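Local coordinates for YokD protein (Bacillus subtilis, PDB 2NYG) that probably acts as an antibiotic N-acetyltransferase that binds coenzyme A, forms a homodimer and may contribute to antibiotic resistance, at residues K126-P131 against N147-E152; C183-E188 against E222-V227; Q194-R199 against E213-E218; V73-P78 against E96-Y101. All blocks are in the same frame, centred on the assembly; numbering follows the deposited sequence.

Interaction 1. Residues K126-P131 against N147-E152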
# COMPACT_ATOMS: atom_id res chain seq x y z
N LYS A 126 -12.01 4.83 6.61
CA LYS A 126 -12.98 3.77 6.39
C LYS A 126 -13.10 3.46 4.90
O LYS A 126 -12.74 4.30 4.06
CB LYS A 126 -14.34 4.18 6.93
CG LYS A 126 -14.40 4.31 8.44
CD LYS A 126 -14.76 2.99 9.11
CE LYS A 126 -15.27 3.23 10.52
NZ LYS A 126 -14.28 4.01 11.30
N ARG A 127 -13.60 2.27 4.58
CA ARG A 127 -13.76 1.82 3.20
C ARG A 127 -15.13 1.20 2.99
O ARG A 127 -15.59 0.43 3.83
CB ARG A 127 -12.68 0.79 2.87
CG ARG A 127 -12.57 0.41 1.41
CD ARG A 127 -11.40 -0.52 1.20
NE ARG A 127 -11.18 -0.82 -0.20
CZ ARG A 127 -10.26 -1.67 -0.64
NH1 ARG A 127 -9.47 -2.29 0.22
NH2 ARG A 127 -10.13 -1.90 -1.94
N SER A 128 -15.77 1.52 1.87
CA SER A 128 -17.09 0.98 1.53
C SER A 128 -17.01 -0.49 1.09
O SER A 128 -15.96 -0.99 0.69
CB SER A 128 -17.75 1.83 0.45
OG SER A 128 -16.88 2.01 -0.65
N ASN A 129 -18.14 -1.19 1.15
CA ASN A 129 -18.14 -2.60 0.82
C ASN A 129 -18.32 -3.11 -0.63
O ASN A 129 -18.74 -4.24 -0.84
CB ASN A 129 -19.13 -3.31 1.73
CG ASN A 129 -18.83 -4.78 1.87
OD1 ASN A 129 -17.69 -5.15 2.14
ND2 ASN A 129 -19.84 -5.62 1.70
N HIS A 130 -17.97 -2.31 -1.63
CA HIS A 130 -18.12 -2.78 -3.00
C HIS A 130 -16.82 -3.45 -3.44
O HIS A 130 -15.73 -2.97 -3.11
CB HIS A 130 -18.48 -1.62 -3.92
CG HIS A 130 -19.11 -2.05 -5.20
ND1 HIS A 130 -18.38 -2.51 -6.28
CD2 HIS A 130 -20.41 -2.16 -5.56
CE1 HIS A 130 -19.21 -2.89 -7.24
NE2 HIS A 130 -20.45 -2.68 -6.83
N PRO A 131 -16.91 -4.56 -4.17
CA PRO A 131 -15.75 -5.32 -4.65
C PRO A 131 -14.94 -4.71 -5.80
O PRO A 131 -13.77 -5.07 -6.02
CB PRO A 131 -16.36 -6.67 -5.02
CG PRO A 131 -17.71 -6.27 -5.52
CD PRO A 131 -18.15 -5.29 -4.46
N ASN A 147 -21.22 4.02 4.30
CA ASN A 147 -22.20 3.11 4.91
C ASN A 147 -22.93 2.03 4.11
O ASN A 147 -22.78 0.84 4.37
CB ASN A 147 -23.24 3.99 5.63
CG ASN A 147 -24.40 3.19 6.22
OD1 ASN A 147 -24.63 2.02 5.88
ND2 ASN A 147 -25.18 3.85 7.08
N GLN A 148 -23.78 2.54 3.21
CA GLN A 148 -24.67 1.74 2.36
C GLN A 148 -24.15 0.84 1.21
O GLN A 148 -24.49 -0.35 1.16
CB GLN A 148 -25.76 2.68 1.83
CG GLN A 148 -26.48 2.24 0.56
CD GLN A 148 -27.59 3.19 0.24
OE1 GLN A 148 -27.75 4.20 0.90
NE2 GLN A 148 -28.36 2.86 -0.80
N HIS A 149 -23.37 1.42 0.30
CA HIS A 149 -22.81 0.73 -0.89
C HIS A 149 -23.32 -0.66 -1.40
O HIS A 149 -22.74 -1.69 -1.08
CB HIS A 149 -21.28 0.66 -0.77
CG HIS A 149 -20.55 1.03 -2.02
ND1 HIS A 149 -21.09 0.91 -3.28
CD2 HIS A 149 -19.30 1.52 -2.19
CE1 HIS A 149 -20.21 1.32 -4.18
NE2 HIS A 149 -19.12 1.70 -3.54
N PRO A 150 -24.38 -0.67 -2.22
CA PRO A 150 -24.99 -1.87 -2.80
C PRO A 150 -24.12 -2.43 -3.94
O PRO A 150 -23.38 -1.69 -4.59
CB PRO A 150 -26.33 -1.38 -3.27
CG PRO A 150 -25.99 -0.02 -3.76
CD PRO A 150 -25.02 0.55 -2.76
N LEU A 151 -24.20 -3.72 -4.20
CA LEU A 151 -23.40 -4.29 -5.27
C LEU A 151 -23.83 -3.79 -6.65
O LEU A 151 -23.01 -3.37 -7.46
CB LEU A 151 -23.49 -5.81 -5.24
CG LEU A 151 -22.51 -6.51 -6.16
CD1 LEU A 151 -21.08 -6.18 -5.76
CD2 LEU A 151 -22.75 -8.01 -6.10
N GLU A 152 -25.13 -3.86 -6.91
CA GLU A 152 -25.72 -3.44 -8.17
C GLU A 152 -25.56 -1.95 -8.43
O GLU A 152 -25.99 -1.11 -7.63
CB GLU A 152 -27.21 -3.81 -8.18
CG GLU A 152 -27.87 -3.70 -9.54
CD GLU A 152 -29.33 -4.14 -9.51
OE1 GLU A 152 -30.18 -3.37 -9.00
OE2 GLU A 152 -29.63 -5.26 -10.00

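Interaction 2. Residues C183-E188 against E222-V227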
# COMPACT_ATOMS: atom_id res chain seq x y z
N CYS A 183 -16.49 11.13 -10.29
CA CYS A 183 -17.83 11.67 -10.08
C CYS A 183 -18.71 11.64 -11.33
O CYS A 183 -19.92 11.45 -11.23
CB CYS A 183 -17.76 13.09 -9.53
SG CYS A 183 -17.03 14.28 -10.65
N PHE A 184 -18.11 11.82 -12.50
CA PHE A 184 -18.87 11.81 -13.75
C PHE A 184 -19.68 10.53 -13.97
O PHE A 184 -20.78 10.58 -14.51
CB PHE A 184 -17.94 12.04 -14.93
CG PHE A 184 -17.45 13.46 -15.03
CD1 PHE A 184 -16.24 13.75 -15.65
CD2 PHE A 184 -18.20 14.50 -14.49
CE1 PHE A 184 -15.79 15.06 -15.72
CE2 PHE A 184 -17.76 15.81 -14.57
CZ PHE A 184 -16.55 16.09 -15.18
N HIS A 185 -19.13 9.39 -13.55
CA HIS A 185 -19.83 8.13 -13.71
C HIS A 185 -21.25 8.27 -13.20
O HIS A 185 -22.17 7.71 -13.78
CB HIS A 185 -19.15 7.00 -12.92
CG HIS A 185 -17.91 6.45 -13.56
ND1 HIS A 185 -17.90 5.84 -14.79
CD2 HIS A 185 -16.64 6.36 -13.09
CE1 HIS A 185 -16.69 5.40 -15.06
NE2 HIS A 185 -15.90 5.70 -14.05
N LEU A 186 -21.44 9.01 -12.11
CA LEU A 186 -22.77 9.19 -11.55
C LEU A 186 -23.78 9.72 -12.58
O LEU A 186 -24.92 9.26 -12.63
CB LEU A 186 -22.73 10.12 -10.34
CG LEU A 186 -24.06 10.49 -9.66
CD1 LEU A 186 -24.78 9.26 -9.10
CD2 LEU A 186 -23.77 11.49 -8.56
N ALA A 187 -23.36 10.69 -13.40
CA ALA A 187 -24.24 11.24 -14.43
C ALA A 187 -24.73 10.13 -15.38
O ALA A 187 -25.87 10.16 -15.86
CB ALA A 187 -23.52 12.32 -15.20
N GLU A 188 -23.87 9.14 -15.65
CA GLU A 188 -24.24 8.04 -16.53
C GLU A 188 -25.45 7.25 -16.04
O GLU A 188 -25.97 6.42 -16.78
CB GLU A 188 -23.05 7.10 -16.77
CG GLU A 188 -21.98 7.72 -17.66
CD GLU A 188 -20.73 6.87 -17.82
OE1 GLU A 188 -20.06 6.59 -16.80
OE2 GLU A 188 -20.41 6.49 -18.96
N GLU A 222 -14.15 7.06 -21.39
CA GLU A 222 -13.27 7.57 -22.44
C GLU A 222 -13.59 9.01 -22.82
O GLU A 222 -12.76 9.70 -23.39
CB GLU A 222 -13.35 6.70 -23.70
CG GLU A 222 -14.65 6.80 -24.45
CD GLU A 222 -15.61 5.69 -24.11
OE1 GLU A 222 -15.41 5.03 -23.07
OE2 GLU A 222 -16.58 5.47 -24.89
N LEU A 223 -14.81 9.44 -22.51
CA LEU A 223 -15.28 10.79 -22.81
C LEU A 223 -15.03 11.83 -21.70
O LEU A 223 -14.98 13.04 -21.98
CB LEU A 223 -16.78 10.75 -23.09
CG LEU A 223 -17.26 9.89 -24.26
CD1 LEU A 223 -18.78 9.84 -24.25
CD2 LEU A 223 -16.74 10.45 -25.58
N PHE A 224 -14.87 11.36 -20.46
CA PHE A 224 -14.67 12.23 -19.31
C PHE A 224 -13.73 13.38 -19.55
O PHE A 224 -13.96 14.47 -19.06
CB PHE A 224 -14.19 11.42 -18.10
CG PHE A 224 -15.24 10.50 -17.54
CD1 PHE A 224 -16.45 10.30 -18.21
CD2 PHE A 224 -15.00 9.79 -16.36
CE1 PHE A 224 -17.39 9.41 -17.73
CE2 PHE A 224 -15.95 8.88 -15.87
CZ PHE A 224 -17.14 8.70 -16.55
N GLN A 225 -12.67 13.13 -20.31
CA GLN A 225 -11.71 14.17 -20.61
C GLN A 225 -12.37 15.27 -21.43
O GLN A 225 -12.06 16.45 -21.27
CB GLN A 225 -10.51 13.60 -21.36
CG GLN A 225 -9.41 14.61 -21.60
CD GLN A 225 -8.94 15.25 -20.32
OE1 GLN A 225 -8.93 14.61 -19.27
NE2 GLN A 225 -8.54 16.51 -20.40
N GLU A 226 -13.29 14.88 -22.31
CA GLU A 226 -14.00 15.85 -23.14
C GLU A 226 -15.04 16.57 -22.29
O GLU A 226 -15.21 17.78 -22.38
CB GLU A 226 -14.70 15.16 -24.30
CG GLU A 226 -14.82 16.04 -25.53
CD GLU A 226 -15.71 15.44 -26.60
OE1 GLU A 226 -15.55 14.24 -26.92
OE2 GLU A 226 -16.57 16.19 -27.13
N VAL A 227 -15.72 15.82 -21.44
CA VAL A 227 -16.74 16.41 -20.57
C VAL A 227 -16.15 17.50 -19.67
O VAL A 227 -16.72 18.57 -19.53
CB VAL A 227 -17.39 15.35 -19.70
CG1 VAL A 227 -18.45 15.97 -18.82
CG2 VAL A 227 -17.97 14.25 -20.60

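Interaction 3. Residues Q194-R199 against E213-E218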
# COMPACT_ATOMS: atom_id res chain seq x y z
N GLN A 194 -28.13 3.74 -21.90
CA GLN A 194 -27.71 2.78 -20.88
C GLN A 194 -27.43 1.39 -21.40
O GLN A 194 -28.36 0.67 -21.72
CB GLN A 194 -28.76 2.64 -19.78
CG GLN A 194 -28.61 3.60 -18.64
CD GLN A 194 -29.47 3.22 -17.45
OE1 GLN A 194 -29.40 3.87 -16.41
NE2 GLN A 194 -30.28 2.18 -17.60
N LYS A 195 -26.16 1.01 -21.47
CA LYS A 195 -25.81 -0.33 -21.90
C LYS A 195 -25.56 -1.10 -20.61
O LYS A 195 -24.62 -0.82 -19.88
CB LYS A 195 -24.56 -0.33 -22.77
CG LYS A 195 -24.16 -1.69 -23.31
CD LYS A 195 -22.87 -1.56 -24.11
CE LYS A 195 -22.53 -2.83 -24.87
NZ LYS A 195 -22.48 -4.04 -23.99
N ILE A 196 -26.43 -2.06 -20.33
CA ILE A 196 -26.37 -2.88 -19.13
C ILE A 196 -25.62 -4.19 -19.32
O ILE A 196 -26.07 -5.07 -20.04
CB ILE A 196 -27.78 -3.19 -18.63
CG1 ILE A 196 -28.45 -1.89 -18.19
CG2 ILE A 196 -27.74 -4.22 -17.52
CD1 ILE A 196 -29.73 -2.11 -17.46
N ILE A 197 -24.47 -4.30 -18.65
CA ILE A 197 -23.65 -5.50 -18.71
C ILE A 197 -23.78 -6.32 -17.43
O ILE A 197 -24.23 -5.83 -16.39
CB ILE A 197 -22.16 -5.17 -18.95
CG1 ILE A 197 -21.67 -4.15 -17.93
CG2 ILE A 197 -21.96 -4.66 -20.35
CD1 ILE A 197 -20.20 -3.77 -18.10
N ASN A 198 -23.40 -7.58 -17.52
CA ASN A 198 -23.46 -8.51 -16.40
C ASN A 198 -22.05 -8.67 -15.90
O ASN A 198 -21.16 -9.02 -16.68
CB ASN A 198 -23.99 -9.87 -16.86
CG ASN A 198 -25.43 -9.80 -17.33
OD1 ASN A 198 -26.35 -9.72 -16.52
ND2 ASN A 198 -25.62 -9.82 -18.64
N ARG A 199 -21.84 -8.40 -14.62
CA ARG A 199 -20.51 -8.54 -14.04
C ARG A 199 -20.52 -9.59 -12.93
O ARG A 199 -21.58 -10.00 -12.44
CB ARG A 199 -20.02 -7.20 -13.49
CG ARG A 199 -19.61 -6.21 -14.56
CD ARG A 199 -19.39 -4.82 -13.99
NE ARG A 199 -18.17 -4.71 -13.20
CZ ARG A 199 -16.94 -4.71 -13.71
NH1 ARG A 199 -16.77 -4.83 -15.02
NH2 ARG A 199 -15.88 -4.60 -12.92
N GLU A 213 -22.95 -12.68 -9.30
CA GLU A 213 -23.13 -11.91 -10.52
C GLU A 213 -24.10 -10.77 -10.28
O GLU A 213 -25.13 -10.94 -9.63
CB GLU A 213 -23.66 -12.79 -11.64
CG GLU A 213 -22.62 -13.72 -12.22
CD GLU A 213 -23.13 -14.43 -13.46
OE1 GLU A 213 -24.38 -14.48 -13.64
OE2 GLU A 213 -22.29 -14.93 -14.23
N TYR A 214 -23.76 -9.60 -10.80
CA TYR A 214 -24.59 -8.43 -10.64
C TYR A 214 -24.60 -7.64 -11.94
O TYR A 214 -23.76 -7.86 -12.84
CB TYR A 214 -24.05 -7.57 -9.48
CG TYR A 214 -22.62 -7.09 -9.66
CD1 TYR A 214 -22.34 -5.74 -9.85
CD2 TYR A 214 -21.56 -7.99 -9.68
CE1 TYR A 214 -21.05 -5.29 -10.04
CE2 TYR A 214 -20.25 -7.55 -9.87
CZ TYR A 214 -20.00 -6.20 -10.05
OH TYR A 214 -18.72 -5.75 -10.24
N LYS A 215 -25.57 -6.73 -12.06
CA LYS A 215 -25.69 -5.92 -13.26
C LYS A 215 -24.99 -4.59 -13.04
O LYS A 215 -24.93 -4.09 -11.92
CB LYS A 215 -27.17 -5.72 -13.60
CG LYS A 215 -27.88 -7.02 -13.99
CD LYS A 215 -29.34 -6.80 -14.38
CE LYS A 215 -29.98 -8.09 -14.87
NZ LYS A 215 -29.17 -8.72 -15.95
N GLU A 216 -24.46 -4.03 -14.12
CA GLU A 216 -23.73 -2.78 -14.07
C GLU A 216 -23.74 -2.07 -15.41
O GLU A 216 -23.87 -2.70 -16.45
CB GLU A 216 -22.28 -3.06 -13.67
CG GLU A 216 -21.47 -1.82 -13.43
CD GLU A 216 -21.97 -1.07 -12.22
OE1 GLU A 216 -21.64 -1.49 -11.09
OE2 GLU A 216 -22.71 -0.08 -12.41
N LEU A 217 -23.58 -0.75 -15.40
CA LEU A 217 -23.54 0.00 -16.65
C LEU A 217 -22.17 -0.15 -17.33
O LEU A 217 -21.14 -0.30 -16.66
CB LEU A 217 -23.82 1.48 -16.38
CG LEU A 217 -25.18 1.80 -15.78
CD1 LEU A 217 -25.36 3.30 -15.66
CD2 LEU A 217 -26.27 1.19 -16.66
N GLU A 218 -22.15 -0.13 -18.66
CA GLU A 218 -20.89 -0.23 -19.37
C GLU A 218 -20.47 1.22 -19.57
O GLU A 218 -20.81 1.85 -20.56
CB GLU A 218 -21.06 -0.93 -20.72
CG GLU A 218 -19.76 -1.01 -21.47
CD GLU A 218 -19.83 -1.84 -22.73
OE1 GLU A 218 -20.27 -3.01 -22.66
OE2 GLU A 218 -19.44 -1.33 -23.80
O HOH W 1 -24.12 2.41 -19.76

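Interaction 4. Residues V73-P78 against E96-Y101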
# COMPACT_ATOMS: atom_id res chain seq x y z
N VAL A 73 -10.76 -3.24 -9.44
CA VAL A 73 -11.30 -3.74 -10.69
C VAL A 73 -10.84 -5.14 -11.10
O VAL A 73 -11.53 -5.81 -11.86
CB VAL A 73 -10.97 -2.74 -11.81
CG1 VAL A 73 -11.56 -3.19 -13.13
CG2 VAL A 73 -11.51 -1.38 -11.45
N GLU A 74 -9.70 -5.58 -10.59
CA GLU A 74 -9.14 -6.90 -10.91
C GLU A 74 -9.98 -8.08 -10.41
O GLU A 74 -9.80 -9.21 -10.86
CB GLU A 74 -7.73 -7.03 -10.34
CG GLU A 74 -6.72 -6.11 -10.98
CD GLU A 74 -6.51 -4.85 -10.20
OE1 GLU A 74 -7.36 -4.51 -9.36
OE2 GLU A 74 -5.48 -4.19 -10.44
N LEU A 75 -10.88 -7.81 -9.47
CA LEU A 75 -11.75 -8.85 -8.93
C LEU A 75 -13.00 -9.02 -9.79
O LEU A 75 -14.12 -9.05 -9.29
CB LEU A 75 -12.14 -8.51 -7.48
CG LEU A 75 -11.24 -9.05 -6.36
CD1 LEU A 75 -9.87 -8.41 -6.41
CD2 LEU A 75 -11.90 -8.79 -5.03
N SER A 76 -12.78 -9.15 -11.09
CA SER A 76 -13.86 -9.29 -12.05
C SER A 76 -13.75 -10.58 -12.86
O SER A 76 -12.78 -11.32 -12.73
CB SER A 76 -13.84 -8.08 -12.99
OG SER A 76 -12.52 -7.82 -13.44
N ASP A 77 -14.76 -10.83 -13.69
CA ASP A 77 -14.77 -12.01 -14.53
C ASP A 77 -13.62 -11.91 -15.52
O ASP A 77 -13.54 -10.97 -16.31
CB ASP A 77 -16.10 -12.09 -15.28
CG ASP A 77 -16.32 -13.44 -15.89
OD1 ASP A 77 -15.48 -13.85 -16.73
OD2 ASP A 77 -17.33 -14.09 -15.54
N PRO A 78 -12.71 -12.90 -15.51
CA PRO A 78 -11.53 -12.93 -16.38
C PRO A 78 -11.78 -12.70 -17.88
O PRO A 78 -10.89 -12.25 -18.59
CB PRO A 78 -10.93 -14.31 -16.09
CG PRO A 78 -12.14 -15.13 -15.80
CD PRO A 78 -12.94 -14.22 -14.90
N GLU A 96 -12.98 -19.67 -9.83
CA GLU A 96 -13.07 -20.65 -8.75
C GLU A 96 -12.15 -20.40 -7.54
O GLU A 96 -12.53 -20.62 -6.39
CB GLU A 96 -12.77 -22.02 -9.34
CG GLU A 96 -13.29 -23.22 -8.60
CD GLU A 96 -12.79 -24.51 -9.25
OE1 GLU A 96 -12.82 -24.57 -10.51
OE2 GLU A 96 -12.37 -25.45 -8.54
N SER A 97 -10.95 -19.91 -7.82
CA SER A 97 -9.98 -19.69 -6.77
C SER A 97 -9.64 -18.23 -6.52
O SER A 97 -8.62 -17.95 -5.89
CB SER A 97 -8.70 -20.45 -7.12
OG SER A 97 -8.24 -20.06 -8.40
N MET A 98 -10.47 -17.30 -6.97
CA MET A 98 -10.15 -15.90 -6.74
C MET A 98 -10.50 -15.46 -5.32
O MET A 98 -11.66 -15.54 -4.90
CB MET A 98 -10.89 -15.03 -7.75
CG MET A 98 -10.51 -13.57 -7.70
SD MET A 98 -11.37 -12.66 -8.98
CE MET A 98 -10.48 -13.17 -10.42
N PRO A 99 -9.49 -15.01 -4.55
CA PRO A 99 -9.78 -14.58 -3.18
C PRO A 99 -10.91 -13.56 -3.18
O PRO A 99 -10.89 -12.62 -3.98
CB PRO A 99 -8.47 -13.96 -2.72
CG PRO A 99 -7.45 -14.80 -3.43
CD PRO A 99 -8.05 -14.93 -4.83
N ALA A 100 -11.88 -13.76 -2.31
CA ALA A 100 -12.99 -12.84 -2.21
C ALA A 100 -12.51 -11.45 -1.78
O ALA A 100 -11.45 -11.30 -1.17
CB ALA A 100 -14.00 -13.37 -1.23
N TYR A 101 -13.31 -10.45 -2.09
CA TYR A 101 -13.01 -9.07 -1.75
C TYR A 101 -13.20 -8.81 -0.26
O TYR A 101 -14.20 -9.21 0.32
CB TYR A 101 -13.93 -8.12 -2.52
CG TYR A 101 -13.88 -6.70 -2.02
CD1 TYR A 101 -12.78 -5.89 -2.31
CD2 TYR A 101 -14.91 -6.18 -1.22
CE1 TYR A 101 -12.70 -4.60 -1.82
CE2 TYR A 101 -14.84 -4.89 -0.72
CZ TYR A 101 -13.72 -4.09 -1.02
OH TYR A 101 -13.60 -2.82 -0.52

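Interaction 1. Residues K126-P131 against N147-E152
H149 lays its ring beneath H130, and a CH-pi contact joins them: H130 CB stands 3.4 Å from the centroid of the H149 ring, almost on the ring normal. Two loops meet here: the chain leaving strand 126-127 of the large mixed sheet and the loop between helices 142-146 and 160-166. The two imidazoles are inclined by 35° and make neither a stack nor an edge-to-face pair, since it is the methylene of H130 that covers the H149 face. H149 NE2 is taken up by the carbonyl of Y133, while the edge of its ring faces S128, whose OG bonds to the backbone N of F135.

H130 CG is anti to the backbone N (chi1 -160°), which carries its ring across L151 at about a right angle. L151 answers with two parts. Its CD1 methyl lies over one face of the H130 ring, 4.1 Å from the centroid, and also meets P131 CD. Its carbonyl works at the edge of the same ring: H130 NE2 donates to L151 O over 2.7 Å, in the carbonyl plane, on a lone pair, and only 10° out of the imidazole plane.

Interaction 2. Residues C183-E188 against E222-V227
F224, near the start of helix 224-234, pushes its ring against F184 and H185 of the weakly bonded helix 183-187 and E188 just after it, and buries more surface than any other residue of the contact. With CG anti to the carbonyl carbon (chi1 -69°), the ring extends toward that helix. One of its faces receives F184 CB, 3.7 Å from the ring centroid and practically on the normal. The F184 ring, beyond this methylene, turns an edge to the F224 face, the planes being 79° apart. F224 has an edge-on role as well: CZ and CE2 point into the face of the H185 imidazole, with the two centroids 4.8 Å apart.

F184, H185 and F224 thus make an aromatic cluster of two edge-to-face pairs in which F224 is the shared member, offering its face to one partner and its edge to the other. H185 ND1 donates to E188 OE1 over 3.0 Å, a His-carboxylate hydrogen bond within one turn of chain, and OE1 in turn lies near the plane of the F224 ring, 3.6 Å from F224 CZ. The second carboxylate oxygen, E188 OE2, accepts from the backbone N of R220, so each carboxylate oxygen has a partner.

Q225 turns away from helix 183-187 and bonds to D177 instead. One helical turn after F224 comes V227, whose CG1, anti to the backbone N, sits over the centre of the F184 ring, 4.2 Å from its centroid. A255 and A259 of helix 252-268 also pack against F184.

Interaction 3. Residues Q194-R199 against E213-E218
The Y214 ring has R199 CB over one face, 3.9 Å from its centroid and displaced toward the rim, with E216 OE1 at its edge, in plane. The two side chains run together in the same direction, yet the R199 guanidinium stands nearly perpendicular to the phenol ring. Its NE reaches Y214 OH at 3.2 Å, although the place of that hydroxyl is less certain. R199 CD also packs on E216 CB, on the sheet face that these residues share with I197.

Beneath the side chains lies an antiparallel ladder joining strand 196-201, outermost in this chain, to the middle strand, 208-217, of a three-stranded sheet. I197 with E216 and R199 with Y214 are hydrogen-bonded pairs; I196 with L217 and N198 with K215 are the non-hydrogen-bonded ones. On the face carrying the latter, K215 NZ lies beside N198 and donates to its OD1 over 3.0 Å.

Where the ladder ends, K195 O accepts from E218 N, and the two side chains form a salt bridge: K195 NZ meets E218 OE1 at 2.8 Å, from above the carboxylate plane. E216 OE2 is gripped twice, by L217 N and by the hydroxyl of Y189.

Interaction 4. Residues V73-P78 against E96-Y101
L75 and Y101 cross at about a right angle, the leucine coming in with its CD2 methyl 3.3 Å from Y101 CB and near the plane of the tyrosine ring, at its edge. L75 is the centre of an inverse gamma turn in the loop after strand 65-69, and this tight reversal presents its side chain to the irregular chain that follows helix 93-96. No hydrogen bond crosses between the two segments; the contact is made by van der Waals packing, some of it against backbone carbonyls.

Behind L75 the turn is tied to itself, S76 OG donating to V73 O over 2.7 Å, and E74 OE1 bonds to T109 OG1. The second subunit closes in on the M98 side: N46 of that chain packs on M98 and P99 and bonds to S97 OG. W211 and P202 also pack on M98.

M98 supplies the other half of the contact. Its CG is anti to the backbone N (chi1 -173°) and the chain stays extended as far as SD, which comes alongside the turn backbone, 3.8 Å from L75 CA. A bend at the last torsion then carries the methyl past the leucine toward the carbonyls of E74 and S76, with M98 CE 3.7 Å from S76 O.

In the fold
Y101 ties interaction 4 to interaction 1: Y101 OH probably bonds to S128 O, 3.2 Å away, and its ring packs on P131. Interaction 1 in turn leans on interaction 3, where L151 and H130 meet the ring of Y214; the centres of the two interactions are about 17 Å apart. The small sheet of interaction 3 follows helix 183-187 and precedes helix 224-234, so interaction 2 joins the two ends of that excursion; E188 O touches L217 CD1. None of the four lies in the coenzyme A site, though the side chains of F224 and E74 each lie about 11 Å from a bound coenzyme A. Interaction 4 also reaches N46 of the second subunit, next to that chain's coenzyme A-binding run L39-V45.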